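Local coordinates for McyG protein (Microcystis aeruginosa PCC 7806, PDB 4R0M), which probably activates phenylalanine or a related acid as an adenylate and loads it onto a carrier domain in microcystin biosynthesis, at residues N125-S130 with Q151-N156; K72-I77 with N118-L123; S279-Q284 with R314-I319; V291-S296 with E321-Q326. One frame throughout, in Å; residues are numbered along the deposited sequence.

Contact 1: residues N125-S130 with Q151-N156; sequences NPLILS and QVISVN
Ile128, Leu129 and Ser130 pair in parallel with Val152, Ile153 and Ser154, the axes of the two short strands approaching to 4.7 Å with 33° between their directions. Four backbone bonds hold the pair: Ile128 N gives to Gln151 O, Ile153 N to Ile128 O, Ser130 N to Ile153 O, and Val155 N to Ser130 O, the last carrying the register into the start of helix 155-158. Ahead of the strands, a water accepts from Gln151 N at 2.7 Å and lies 2.8 Å from Pro126 O. With helix 135-144 as the connection, the strands form a beta-alpha-beta unit at the edge of a four-stranded parallel sheet. On the side where Ile128, Ser130 and Val152 project, Val152 CG1 lies 3.8 Å from Ser130 CB, while the connecting helix packs over Val152 through Ile135 and Ile138. Ser130 OG turns to another strand, bonding to Gln76 O. Leu127 is the main apolar link away from that side: its CG stands anti to the backbone N (chi1 176°), bringing CD2 within 3.8 Å of Ile153 CG2 and CD1 within 3.8 Å of Gln151 CB. Cutting Leu127 back to an alanine would probably leave Ile153 CG2 and Gln151 CB without this partner. Ser154 OG caps the new helix at Glu157 N.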
loop_
_atom_site.group_PDB
_atom_site.type_symbol
_atom_site.label_atom_id
_atom_site.label_comp_id
_atom_site.label_asym_id
_atom_site.label_seq_id
_atom_site.Cartn_x
_atom_site.Cartn_y
_atom_site.Cartn_z
ATOM N N ASN A 125 14.160 12.034 18.389
ATOM C CA ASN A 125 13.046 12.518 19.221
ATOM C C ASN A 125 12.199 13.646 18.606
ATOM O O ASN A 125 12.073 14.717 19.201
ATOM C CB ASN A 125 13.548 12.944 20.616
ATOM C CG ASN A 125 14.350 11.859 21.321
ATOM O OD1 ASN A 125 14.844 10.915 20.699
ATOM N ND2 ASN A 125 14.490 11.999 22.639
ATOM N N PRO A 126 11.610 13.408 17.419
ATOM C CA PRO A 126 10.760 14.439 16.832
ATOM C C PRO A 126 9.368 14.472 17.461
ATOM O O PRO A 126 8.934 13.486 18.065
ATOM C CB PRO A 126 10.657 14.004 15.371
ATOM C CG PRO A 126 10.760 12.520 15.428
ATOM C CD PRO A 126 11.714 12.221 16.547
ATOM N N LEU A 127 8.686 15.602 17.306
ATOM C CA LEU A 127 7.315 15.774 17.771
ATOM C C LEU A 127 6.360 14.838 17.029
ATOM O O LEU A 127 6.553 14.548 15.846
ATOM C CB LEU A 127 6.881 17.236 17.592
ATOM C CG LEU A 127 5.440 17.652 17.921
ATOM C CD1 LEU A 127 5.170 17.639 19.422
ATOM C CD2 LEU A 127 5.137 19.023 17.332
ATOM N N ILE A 128 5.336 14.369 17.735
ATOM C CA ILE A 128 4.338 13.478 17.157
ATOM C C ILE A 128 2.997 14.193 17.029
ATOM O O ILE A 128 2.468 14.724 18.006
ATOM C CB ILE A 128 4.185 12.179 17.980
ATOM C CG1 ILE A 128 5.525 11.444 18.062
ATOM C CG2 ILE A 128 3.109 11.278 17.379
ATOM C CD1 ILE A 128 5.615 10.446 19.193
ATOM N N LEU A 129 2.474 14.211 15.808
ATOM C CA LEU A 129 1.163 14.771 15.508
ATOM C C LEU A 129 0.114 13.678 15.641
ATOM O O LEU A 129 0.265 12.594 15.075
ATOM C CB LEU A 129 1.145 15.320 14.079
ATOM C CG LEU A 129 1.630 16.729 13.712
ATOM C CD1 LEU A 129 3.124 16.832 13.956
ATOM C CD2 LEU A 129 1.273 17.156 12.297
ATOM N N SER A 130 -0.948 13.962 16.387
ATOM C CA SER A 130 -2.042 13.012 16.547
ATOM C C SER A 130 -3.401 13.695 16.393
ATOM O O SER A 130 -3.471 14.890 16.086
ATOM C CB SER A 130 -1.940 12.310 17.904
ATOM O OG SER A 130 -2.808 11.194 17.961
ATOM N N GLN A 151 6.887 13.800 23.050
ATOM C CA GLN A 151 5.906 14.880 22.951
ATOM C C GLN A 151 4.871 14.597 21.874
ATOM O O GLN A 151 5.213 14.235 20.745
ATOM C CB GLN A 151 6.595 16.222 22.685
ATOM C CG GLN A 151 7.028 16.969 23.938
ATOM C CD GLN A 151 5.861 17.594 24.694
ATOM O OE1 GLN A 151 4.865 18.016 24.099
ATOM N NE2 GLN A 151 5.986 17.663 26.016
ATOM N N VAL A 152 3.603 14.760 22.239
ATOM C CA VAL A 152 2.489 14.543 21.322
ATOM C C VAL A 152 1.557 15.752 21.359
ATOM O O VAL A 152 1.276 16.295 22.430
ATOM C CB VAL A 152 1.684 13.267 21.673
ATOM C CG1 VAL A 152 0.821 12.838 20.493
ATOM C CG2 VAL A 152 2.609 12.125 22.081
ATOM N N ILE A 153 1.087 16.173 20.188
ATOM C CA ILE A 153 0.126 17.272 20.093
ATOM C C ILE A 153 -0.978 16.961 19.074
ATOM O O ILE A 153 -0.724 16.353 18.033
ATOM C CB ILE A 153 0.822 18.631 19.801
ATOM C CG1 ILE A 153 -0.161 19.794 19.984
ATOM C CG2 ILE A 153 1.478 18.641 18.420
ATOM C CD1 ILE A 153 0.495 21.144 20.175
ATOM N N SER A 154 -2.204 17.362 19.394
ATOM C CA SER A 154 -3.331 17.160 18.488
ATOM C C SER A 154 -3.378 18.250 17.420
ATOM O O SER A 154 -2.960 19.389 17.660
ATOM C CB SER A 154 -4.651 17.114 19.262
ATOM O OG SER A 154 -4.986 18.390 19.774
ATOM N N VAL A 155 -3.889 17.889 16.244
ATOM C CA VAL A 155 -4.088 18.837 15.149
ATOM C C VAL A 155 -5.052 19.955 15.569
ATOM O O VAL A 155 -4.841 21.121 15.232
ATOM C CB VAL A 155 -4.585 18.127 13.868
ATOM C CG1 VAL A 155 -4.886 19.132 12.763
ATOM C CG2 VAL A 155 -3.558 17.115 13.386
ATOM N N ASN A 156 -6.088 19.590 16.326
ATOM C CA ASN A 156 -7.074 20.550 16.824
ATOM C C ASN A 156 -6.530 21.573 17.823
ATOM O O ASN A 156 -7.086 22.665 17.953
ATOM C CB ASN A 156 -8.297 19.829 17.401
ATOM C CG ASN A 156 -9.258 19.355 16.324
ATOM O OD1 ASN A 156 -9.821 18.263 16.417
ATOM N ND2 ASN A 156 -9.454 20.177 15.293
HETATM O O HOH W 1 8.522 13.624 20.847
#

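Contact 2: residues K72-I77 with N118-L123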
loop_
_atom_site.group_PDB
_atom_site.type_symbol
_atom_site.label_atom_id
_atom_site.label_comp_id
_atom_site.label_asym_id
_atom_site.label_seq_id
_atom_site.Cartn_x
_atom_site.Cartn_y
_atom_site.Cartn_z
ATOM N N LYS A 72 11.715 17.371 11.186
ATOM C CA LYS A 72 10.781 16.292 10.900
ATOM C C LYS A 72 9.742 16.160 12.005
ATOM O O LYS A 72 10.036 16.409 13.177
ATOM C CB LYS A 72 11.537 14.978 10.693
ATOM C CG LYS A 72 12.224 14.888 9.337
ATOM C CD LYS A 72 13.359 13.883 9.326
ATOM C CE LYS A 72 14.702 14.545 9.593
ATOM N NZ LYS A 72 15.244 15.200 8.372
ATOM N N VAL A 73 8.518 15.804 11.617
ATOM C CA VAL A 73 7.444 15.509 12.573
ATOM C C VAL A 73 6.754 14.191 12.213
ATOM O O VAL A 73 6.475 13.925 11.040
ATOM C CB VAL A 73 6.398 16.651 12.687
ATOM C CG1 VAL A 73 7.039 17.933 13.199
ATOM C CG2 VAL A 73 5.698 16.901 11.359
ATOM N N ILE A 74 6.492 13.370 13.227
ATOM C CA ILE A 74 5.833 12.080 13.030
ATOM C C ILE A 74 4.316 12.251 13.015
ATOM O O ILE A 74 3.760 12.979 13.834
ATOM C CB ILE A 74 6.258 11.046 14.105
ATOM C CG1 ILE A 74 7.743 10.697 13.945
ATOM C CG2 ILE A 74 5.394 9.788 14.033
ATOM C CD1 ILE A 74 8.285 9.735 14.986
ATOM N N LEU A 75 3.657 11.582 12.074
ATOM C CA LEU A 75 2.197 11.613 11.981
ATOM C C LEU A 75 1.569 10.322 12.496
ATOM O O LEU A 75 1.893 9.224 12.031
ATOM C CB LEU A 75 1.744 11.891 10.544
ATOM C CG LEU A 75 1.640 13.337 10.040
ATOM C CD1 LEU A 75 2.989 14.043 9.959
ATOM C CD2 LEU A 75 0.934 13.367 8.691
ATOM N N GLN A 76 0.680 10.477 13.474
ATOM C CA GLN A 76 -0.090 9.375 14.040
ATOM C C GLN A 76 -1.553 9.802 14.133
ATOM O O GLN A 76 -2.116 9.937 15.221
ATOM C CB GLN A 76 0.465 8.984 15.414
ATOM C CG GLN A 76 1.795 8.245 15.358
ATOM C CD GLN A 76 1.633 6.789 14.963
ATOM O OE1 GLN A 76 1.668 6.443 13.780
ATOM N NE2 GLN A 76 1.435 5.932 15.953
ATOM N N ILE A 77 -2.157 10.018 12.967
ATOM C CA ILE A 77 -3.492 10.596 12.864
ATOM C C ILE A 77 -4.431 9.652 12.117
ATOM O O ILE A 77 -4.246 9.396 10.925
ATOM C CB ILE A 77 -3.451 11.962 12.134
ATOM C CG1 ILE A 77 -2.409 12.895 12.772
ATOM C CG2 ILE A 77 -4.831 12.605 12.126
ATOM C CD1 ILE A 77 -1.925 14.008 11.865
ATOM N N ASN A 118 10.878 2.982 17.008
ATOM C CA ASN A 118 12.130 2.874 16.256
ATOM C C ASN A 118 12.402 4.103 15.397
ATOM O O ASN A 118 13.500 4.661 15.436
ATOM C CB ASN A 118 12.156 1.605 15.392
ATOM C CG ASN A 118 12.428 0.344 16.200
ATOM O OD1 ASN A 118 12.975 0.397 17.304
ATOM N ND2 ASN A 118 12.051 -0.802 15.644
ATOM N N VAL A 119 11.394 4.518 14.633
ATOM C CA VAL A 119 11.483 5.705 13.786
ATOM C C VAL A 119 11.755 6.942 14.646
ATOM O O VAL A 119 12.601 7.769 14.300
ATOM C CB VAL A 119 10.208 5.885 12.926
ATOM C CG1 VAL A 119 10.193 7.237 12.227
ATOM C CG2 VAL A 119 10.092 4.760 11.907
ATOM N N TRP A 120 11.050 7.040 15.772
ATOM C CA TRP A 120 11.232 8.132 16.734
ATOM C C TRP A 120 12.660 8.249 17.198
ATOM O O TRP A 120 13.186 9.357 17.323
ATOM C CB TRP A 120 10.292 7.941 17.919
ATOM C CG TRP A 120 10.337 9.027 18.967
ATOM C CD1 TRP A 120 9.726 10.278 18.927
ATOM C CD2 TRP A 120 11.006 8.974 20.274
ATOM N NE1 TRP A 120 9.976 10.985 20.077
ATOM C CE2 TRP A 120 10.736 10.263 20.927
ATOM C CE3 TRP A 120 11.779 8.029 20.941
ATOM C CZ2 TRP A 120 11.227 10.564 22.190
ATOM C CZ3 TRP A 120 12.269 8.346 22.213
ATOM C CH2 TRP A 120 11.999 9.582 22.819
ATOM N N LYS A 121 13.298 7.106 17.445
ATOM C CA LYS A 121 14.701 7.069 17.860
ATOM C C LYS A 121 15.648 7.413 16.707
ATOM O O LYS A 121 16.630 8.133 16.900
ATOM C CB LYS A 121 15.052 5.705 18.469
ATOM C CG LYS A 121 14.434 5.480 19.842
ATOM C CD LYS A 121 14.516 4.026 20.291
ATOM C CE LYS A 121 13.786 3.828 21.612
ATOM N NZ LYS A 121 14.019 2.480 22.204
ATOM N N ILE A 122 15.340 6.908 15.514
ATOM C CA ILE A 122 16.131 7.194 14.314
ATOM C C ILE A 122 16.165 8.697 13.987
ATOM O O ILE A 122 17.190 9.214 13.537
ATOM C CB ILE A 122 15.630 6.369 13.100
ATOM C CG1 ILE A 122 15.962 4.886 13.295
ATOM C CG2 ILE A 122 16.243 6.862 11.794
ATOM C CD1 ILE A 122 15.137 3.941 12.445
ATOM N N LEU A 123 15.054 9.387 14.248
ATOM C CA LEU A 123 14.896 10.799 13.886
ATOM C C LEU A 123 15.216 11.788 15.014
ATOM O O LEU A 123 14.868 12.969 14.925
ATOM C CB LEU A 123 13.478 11.057 13.360
ATOM C CG LEU A 123 12.982 10.323 12.113
ATOM C CD1 LEU A 123 11.551 10.735 11.811
ATOM C CD2 LEU A 123 13.878 10.589 10.916
#
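Ile74 points its long branch at helix 111-122 and meets it end-on, whereas Lys72 and Leu123 cross at about a right angle; no hydrogen bond joins the two segments, and the side chains meet carbon against carbon. The Ile74 branch is straight at its second torsion (chi2 177°), which carries CD1 out from the strand to the helix backbone, 3.8 Å from Trp120 CA. There the methyl sits between two helix side chains, with Trp120 CB at 4.0 Å from Ile74 CD1 and Val119 CG1 slightly farther away. It lies near the plane of the indole, at its edge, and so touches no ring face; the same indole meets Trp150 edge-to-face. Nearer the strand's start, the aliphatic part of Lys72 does the touching: its CD rests 3.7 Å from Leu123 CD2. Lys72 and Leu123 both also touch Tyr402. Leu123, just past the helical turns, reaches back to the isoleucine as well, Leu123 CD1 standing 4.4 Å from Ile74 CG1. Helix 111-122 thus covers one face of strand 72-76, which lies between strands 96-99 and 128-130, while Val73 and Leu75 project to the other face, against helix 80-93.

Contact 3: residues S279-Q284 with R314-I319; sequences SLINQQ and RLFLEI
Asn282 and Phe316 carry most of this meeting of helices 275-282 and 310-320, the successive connections of an alpha/beta arrangement in which parallel strands 270-273, 300-303 and 330-336 lie side by side. The Asn282 amide is pushed between the helices and used at both ends. Its OD1 comes 3.3 Å from Phe316 CD1, at the edge of the ring and near its plane, the amide and ring planes being 48° apart. ND2 passes alongside Leu315, 3.8 Å from CD2, and donates to Thr312 O one turn earlier in the second helix, so the amide nitrogen has a partner among largely apolar neighbours. A leucine in place of Asn282 would probably leave Thr312 O without this donor and put a methyl group where OD1 meets the Phe316 edge. Phe316, its CG anti to the backbone N (chi1 -166°), swings its ring toward the first helix, where Ile281 CB and CG2 close on CE1, each at 3.6 Å. The ring also meets Phe278 and packs on Ile330 of the sheet. Ile319 adds a smaller van der Waals contact one turn on from Leu315, with its CD1 methyl 3.7 Å from Asn282 OD1.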
loop_
_atom_site.group_PDB
_atom_site.type_symbol
_atom_site.label_atom_id
_atom_site.label_comp_id
_atom_site.label_asym_id
_atom_site.label_seq_id
_atom_site.Cartn_x
_atom_site.Cartn_y
_atom_site.Cartn_z
ATOM N N SER A 279 -10.966 -9.780 -4.567
ATOM C CA SER A 279 -11.486 -11.070 -4.120
ATOM C C SER A 279 -12.624 -10.911 -3.112
ATOM O O SER A 279 -13.595 -11.668 -3.154
ATOM C CB SER A 279 -10.364 -11.929 -3.530
ATOM O OG SER A 279 -10.846 -13.205 -3.150
ATOM N N LEU A 280 -12.506 -9.929 -2.217
ATOM C CA LEU A 280 -13.567 -9.618 -1.253
ATOM C C LEU A 280 -14.878 -9.242 -1.945
ATOM O O LEU A 280 -15.961 -9.545 -1.440
ATOM C CB LEU A 280 -13.145 -8.489 -0.307
ATOM C CG LEU A 280 -12.073 -8.733 0.758
ATOM C CD1 LEU A 280 -11.690 -7.411 1.407
ATOM C CD2 LEU A 280 -12.536 -9.732 1.811
ATOM N N ILE A 281 -14.768 -8.575 -3.093
ATOM C CA ILE A 281 -15.931 -8.253 -3.922
ATOM C C ILE A 281 -16.477 -9.529 -4.564
ATOM O O ILE A 281 -17.688 -9.759 -4.561
ATOM C CB ILE A 281 -15.596 -7.194 -5.001
ATOM C CG1 ILE A 281 -15.228 -5.845 -4.357
ATOM C CG2 ILE A 281 -16.731 -7.051 -6.014
ATOM C CD1 ILE A 281 -16.361 -5.128 -3.645
ATOM N N ASN A 282 -15.576 -10.355 -5.097
ATOM C CA ASN A 282 -15.940 -11.657 -5.662
ATOM C C ASN A 282 -16.711 -12.546 -4.683
ATOM O O ASN A 282 -17.573 -13.317 -5.098
ATOM C CB ASN A 282 -14.700 -12.392 -6.188
ATOM C CG ASN A 282 -14.045 -11.676 -7.360
ATOM O OD1 ASN A 282 -14.574 -10.695 -7.886
ATOM N ND2 ASN A 282 -12.884 -12.169 -7.776
ATOM N N GLN A 283 -16.407 -12.416 -3.391
ATOM C CA GLN A 283 -17.132 -13.129 -2.330
ATOM C C GLN A 283 -18.600 -12.711 -2.253
ATOM O O GLN A 283 -19.442 -13.460 -1.749
ATOM C CB GLN A 283 -16.466 -12.906 -0.964
ATOM C CG GLN A 283 -15.056 -13.466 -0.831
ATOM C CD GLN A 283 -15.020 -14.981 -0.790
ATOM O OE1 GLN A 283 -14.728 -15.630 -1.791
ATOM N NE2 GLN A 283 -15.326 -15.552 0.372
ATOM N N GLN A 284 -18.898 -11.513 -2.752
ATOM C CA GLN A 284 -20.251 -10.958 -2.716
ATOM C C GLN A 284 -21.030 -11.231 -4.008
ATOM O O GLN A 284 -22.043 -10.584 -4.273
ATOM C CB GLN A 284 -20.194 -9.449 -2.445
ATOM C CG GLN A 284 -19.455 -9.056 -1.172
ATOM C CD GLN A 284 -20.289 -9.248 0.082
ATOM O OE1 GLN A 284 -21.441 -8.817 0.152
ATOM N NE2 GLN A 284 -19.702 -9.886 1.086
ATOM N N ARG A 314 -10.251 -12.167 -13.562
ATOM C CA ARG A 314 -11.169 -12.734 -14.552
ATOM C C ARG A 314 -12.594 -12.823 -14.004
ATOM O O ARG A 314 -13.554 -12.465 -14.691
ATOM C CB ARG A 314 -10.677 -14.113 -15.005
ATOM C CG ARG A 314 -11.499 -14.760 -16.110
ATOM C CD ARG A 314 -11.097 -16.213 -16.310
ATOM N NE ARG A 314 -12.098 -16.954 -17.077
ATOM C CZ ARG A 314 -12.018 -17.212 -18.381
ATOM N NH1 ARG A 314 -10.977 -16.797 -19.094
ATOM N NH2 ARG A 314 -12.986 -17.895 -18.977
ATOM N N LEU A 315 -12.715 -13.289 -12.763
ATOM C CA LEU A 315 -14.006 -13.414 -12.096
ATOM C C LEU A 315 -14.599 -12.044 -11.760
ATOM O O LEU A 315 -15.816 -11.860 -11.808
ATOM C CB LEU A 315 -13.871 -14.273 -10.834
ATOM C CG LEU A 315 -15.128 -14.634 -10.035
ATOM C CD1 LEU A 315 -16.101 -15.473 -10.855
ATOM C CD2 LEU A 315 -14.750 -15.356 -8.749
ATOM N N PHE A 316 -13.724 -11.097 -11.425
ATOM C CA PHE A 316 -14.112 -9.728 -11.078
ATOM C C PHE A 316 -14.793 -9.035 -12.258
ATOM O O PHE A 316 -15.821 -8.379 -12.088
ATOM C CB PHE A 316 -12.877 -8.942 -10.624
ATOM C CG PHE A 316 -13.189 -7.638 -9.942
ATOM C CD1 PHE A 316 -13.506 -7.603 -8.588
ATOM C CD2 PHE A 316 -13.136 -6.439 -10.648
ATOM C CE1 PHE A 316 -13.780 -6.400 -7.957
ATOM C CE2 PHE A 316 -13.408 -5.233 -10.020
ATOM C CZ PHE A 316 -13.729 -5.212 -8.672
ATOM N N LEU A 317 -14.213 -9.196 -13.448
ATOM C CA LEU A 317 -14.786 -8.671 -14.686
ATOM C C LEU A 317 -16.155 -9.272 -14.983
ATOM O O LEU A 317 -17.110 -8.541 -15.242
ATOM C CB LEU A 317 -13.844 -8.917 -15.867
ATOM C CG LEU A 317 -12.770 -7.864 -16.138
ATOM C CD1 LEU A 317 -11.587 -8.464 -16.880
ATOM C CD2 LEU A 317 -13.336 -6.669 -16.894
ATOM N N GLU A 318 -16.243 -10.600 -14.927
ATOM C CA GLU A 318 -17.486 -11.323 -15.210
ATOM C C GLU A 318 -18.641 -10.870 -14.319
ATOM O O GLU A 318 -19.767 -10.697 -14.794
ATOM C CB GLU A 318 -17.281 -12.835 -15.066
ATOM C CG GLU A 318 -16.472 -13.472 -16.185
ATOM C CD GLU A 318 -16.094 -14.915 -15.893
ATOM O OE1 GLU A 318 -16.884 -15.628 -15.232
ATOM O OE2 GLU A 318 -15.004 -15.339 -16.330
ATOM N N ILE A 319 -18.350 -10.680 -13.035
ATOM C CA ILE A 319 -19.350 -10.247 -12.064
ATOM C C ILE A 319 -19.788 -8.801 -12.318
ATOM O O ILE A 319 -20.984 -8.497 -12.296
ATOM C CB ILE A 319 -18.837 -10.399 -10.611
ATOM C CG1 ILE A 319 -18.625 -11.877 -10.264
ATOM C CG2 ILE A 319 -19.807 -9.764 -9.621
ATOM C CD1 ILE A 319 -17.768 -12.111 -9.035
#

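Contact 4: residues V291-S296 with E321-Q326; sequences VSYNLS and EKHQLQ
Asn294 OD1, set against the carboxamide of Gln324, is gripped by two donors of one residue: Ser296 OG at 2.6 Å and, from above the carbonyl plane, Ser296 N at 3.2 Å, the second making an Asx turn. Across from it, a Schellman motif ends helix 310-320, with Gln324 at positive phi (71°) as its C-prime residue. The contact therefore joins two turns that each lead toward a parallel strand, 300-303 and 330-336. Between the amides of Asn294 and Gln324 the planes are nearly parallel, 13° apart, but no hydrogen bond passes between them; they lie against each other as flat groups. His323 makes two hydrogen bonds across the contact. Its ND1 accepts from Tyr293 N at 3.0 Å, almost straight (175°) and in the plane of the ring, so the proton is probably on NE2, which makes a weak bond to Leu288 O. Val291 O lies at the ring edge beside CE1, and the histidine's own carbonyl takes Leu295 N at 3.0 Å, so one residue holds the loop at two points. Tyr293 and Leu295 meanwhile pack on helix 258-265, whose Gln264 OE1 receives Asn294 N. Farther along, Ser296 CA makes a bent CA-H...O contact with Gln324 O, 3.2 Å away.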
loop_
_atom_site.group_PDB
_atom_site.type_symbol
_atom_site.label_atom_id
_atom_site.label_comp_id
_atom_site.label_asym_id
_atom_site.label_seq_id
_atom_site.Cartn_x
_atom_site.Cartn_y
_atom_site.Cartn_z
ATOM N N VAL A 291 -29.066 -7.099 -6.513
ATOM C CA VAL A 291 -28.973 -5.646 -6.671
ATOM C C VAL A 291 -28.131 -5.314 -7.902
ATOM O O VAL A 291 -27.351 -6.145 -8.374
ATOM C CB VAL A 291 -28.396 -4.935 -5.419
ATOM C CG1 VAL A 291 -29.343 -5.066 -4.235
ATOM C CG2 VAL A 291 -27.009 -5.460 -5.067
ATOM N N SER A 292 -28.302 -4.104 -8.427
ATOM C CA SER A 292 -27.502 -3.648 -9.558
ATOM C C SER A 292 -26.916 -2.266 -9.306
ATOM O O SER A 292 -27.610 -1.354 -8.853
ATOM C CB SER A 292 -28.313 -3.666 -10.859
ATOM O OG SER A 292 -29.485 -2.882 -10.742
ATOM N N TYR A 293 -25.624 -2.139 -9.592
ATOM C CA TYR A 293 -24.906 -0.880 -9.485
ATOM C C TYR A 293 -24.548 -0.372 -10.877
ATOM O O TYR A 293 -24.405 -1.157 -11.817
ATOM C CB TYR A 293 -23.624 -1.059 -8.666
ATOM C CG TYR A 293 -23.840 -1.374 -7.202
ATOM C CD1 TYR A 293 -23.978 -0.352 -6.261
ATOM C CD2 TYR A 293 -23.890 -2.696 -6.750
ATOM C CE1 TYR A 293 -24.167 -0.637 -4.917
ATOM C CE2 TYR A 293 -24.079 -2.991 -5.407
ATOM C CZ TYR A 293 -24.217 -1.958 -4.496
ATOM O OH TYR A 293 -24.406 -2.243 -3.162
ATOM N N ASN A 294 -24.411 0.944 -10.997
ATOM C CA ASN A 294 -23.905 1.562 -12.213
ATOM C C ASN A 294 -22.471 2.038 -11.984
ATOM O O ASN A 294 -22.232 2.993 -11.240
ATOM C CB ASN A 294 -24.815 2.721 -12.650
ATOM C CG ASN A 294 -24.277 3.474 -13.857
ATOM O OD1 ASN A 294 -23.502 2.941 -14.652
ATOM N ND2 ASN A 294 -24.695 4.727 -14.000
ATOM N N LEU A 295 -21.526 1.361 -12.629
ATOM C CA LEU A 295 -20.106 1.655 -12.455
ATOM C C LEU A 295 -19.454 2.182 -13.736
ATOM O O LEU A 295 -18.227 2.177 -13.865
ATOM C CB LEU A 295 -19.366 0.410 -11.948
ATOM C CG LEU A 295 -19.868 -0.272 -10.669
ATOM C CD1 LEU A 295 -19.047 -1.520 -10.380
ATOM C CD2 LEU A 295 -19.851 0.673 -9.477
ATOM N N SER A 296 -20.280 2.650 -14.670
ATOM C CA SER A 296 -19.806 3.129 -15.974
ATOM C C SER A 296 -18.877 4.349 -15.908
ATOM O O SER A 296 -18.128 4.604 -16.850
ATOM C CB SER A 296 -20.988 3.398 -16.910
ATOM O OG SER A 296 -21.946 4.242 -16.296
ATOM N N GLU A 321 -19.106 -6.591 -15.050
ATOM C CA GLU A 321 -19.511 -6.124 -16.381
ATOM C C GLU A 321 -21.041 -6.071 -16.486
ATOM O O GLU A 321 -21.591 -5.307 -17.278
ATOM C CB GLU A 321 -18.895 -6.970 -17.506
ATOM C CG GLU A 321 -19.498 -8.357 -17.692
ATOM C CD GLU A 321 -19.101 -8.997 -19.011
ATOM O OE1 GLU A 321 -17.886 -9.141 -19.269
ATOM O OE2 GLU A 321 -20.008 -9.363 -19.790
ATOM N N LYS A 322 -21.709 -6.881 -15.666
ATOM C CA LYS A 322 -23.165 -6.856 -15.528
ATOM C C LYS A 322 -23.616 -5.643 -14.710
ATOM O O LYS A 322 -24.812 -5.434 -14.492
ATOM C CB LYS A 322 -23.657 -8.148 -14.866
ATOM C CG LYS A 322 -23.336 -9.414 -15.645
ATOM C CD LYS A 322 -23.875 -10.652 -14.946
ATOM C CE LYS A 322 -23.693 -11.889 -15.811
ATOM N NZ LYS A 322 -24.428 -13.062 -15.258
ATOM N N HIS A 323 -22.645 -4.855 -14.255
ATOM C CA HIS A 323 -22.902 -3.640 -13.488
ATOM C C HIS A 323 -22.280 -2.447 -14.160
ATOM O O HIS A 323 -21.890 -1.475 -13.505
ATOM C CB HIS A 323 -22.394 -3.804 -12.060
ATOM C CG HIS A 323 -23.129 -4.862 -11.280
ATOM N ND1 HIS A 323 -24.033 -4.565 -10.333
ATOM C CD2 HIS A 323 -23.083 -6.252 -11.357
ATOM C CE1 HIS A 323 -24.532 -5.700 -9.819
ATOM N NE2 HIS A 323 -23.950 -6.733 -10.448
ATOM N N GLN A 324 -22.182 -2.539 -15.488
ATOM C CA GLN A 324 -21.763 -1.441 -16.374
ATOM C C GLN A 324 -20.287 -1.046 -16.296
ATOM O O GLN A 324 -19.898 0.005 -16.811
ATOM C CB GLN A 324 -22.669 -0.209 -16.207
ATOM C CG GLN A 324 -24.138 -0.461 -16.509
ATOM C CD GLN A 324 -24.948 0.819 -16.550
ATOM O OE1 GLN A 324 -24.679 1.715 -17.354
ATOM N NE2 GLN A 324 -25.951 0.914 -15.683
ATOM N N LEU A 325 -19.463 -1.886 -15.669
ATOM C CA LEU A 325 -18.018 -1.667 -15.664
ATOM C C LEU A 325 -17.485 -1.852 -17.080
ATOM O O LEU A 325 -17.527 -2.957 -17.627
ATOM C CB LEU A 325 -17.313 -2.616 -14.687
ATOM C CG LEU A 325 -15.802 -2.436 -14.493
ATOM C CD1 LEU A 325 -15.492 -1.175 -13.698
ATOM C CD2 LEU A 325 -15.195 -3.657 -13.816
ATOM N N GLN A 326 -17.001 -0.760 -17.668
ATOM C CA GLN A 326 -16.575 -0.750 -19.070
ATOM C C GLN A 326 -15.336 -1.609 -19.322
ATOM O O GLN A 326 -14.567 -1.897 -18.399
ATOM C CB GLN A 326 -16.360 0.684 -19.572
ATOM C CG GLN A 326 -15.302 1.476 -18.816
ATOM C CD GLN A 326 -15.171 2.904 -19.314
ATOM O OE1 GLN A 326 -15.650 3.840 -18.673
ATOM N NE2 GLN A 326 -14.526 3.077 -20.463
#

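Overall arrangement
Contacts 1 and 2 share a sheet: strands 128-130 and 72-76 are neighbours in it, and backbone bonds from Leu129 to Ile74 and Gln76 join the two. Both are buried, yet contact 1 is built on main-chain bonding within the sheet and contact 2 on apolar fit between sheet and helix. Contacts 3 and 4 are remote from this pair and lie on the connections between strands of the larger mixed sheet; their segments alternate along the chain, so the same two crossings are joined first at their helices and then at the loops that follow. Contact 3, buried, wedges one amide among hydrophobic groups between the helices, while partly exposed contact 4 relies on a histidine and turn-forming polar atoms.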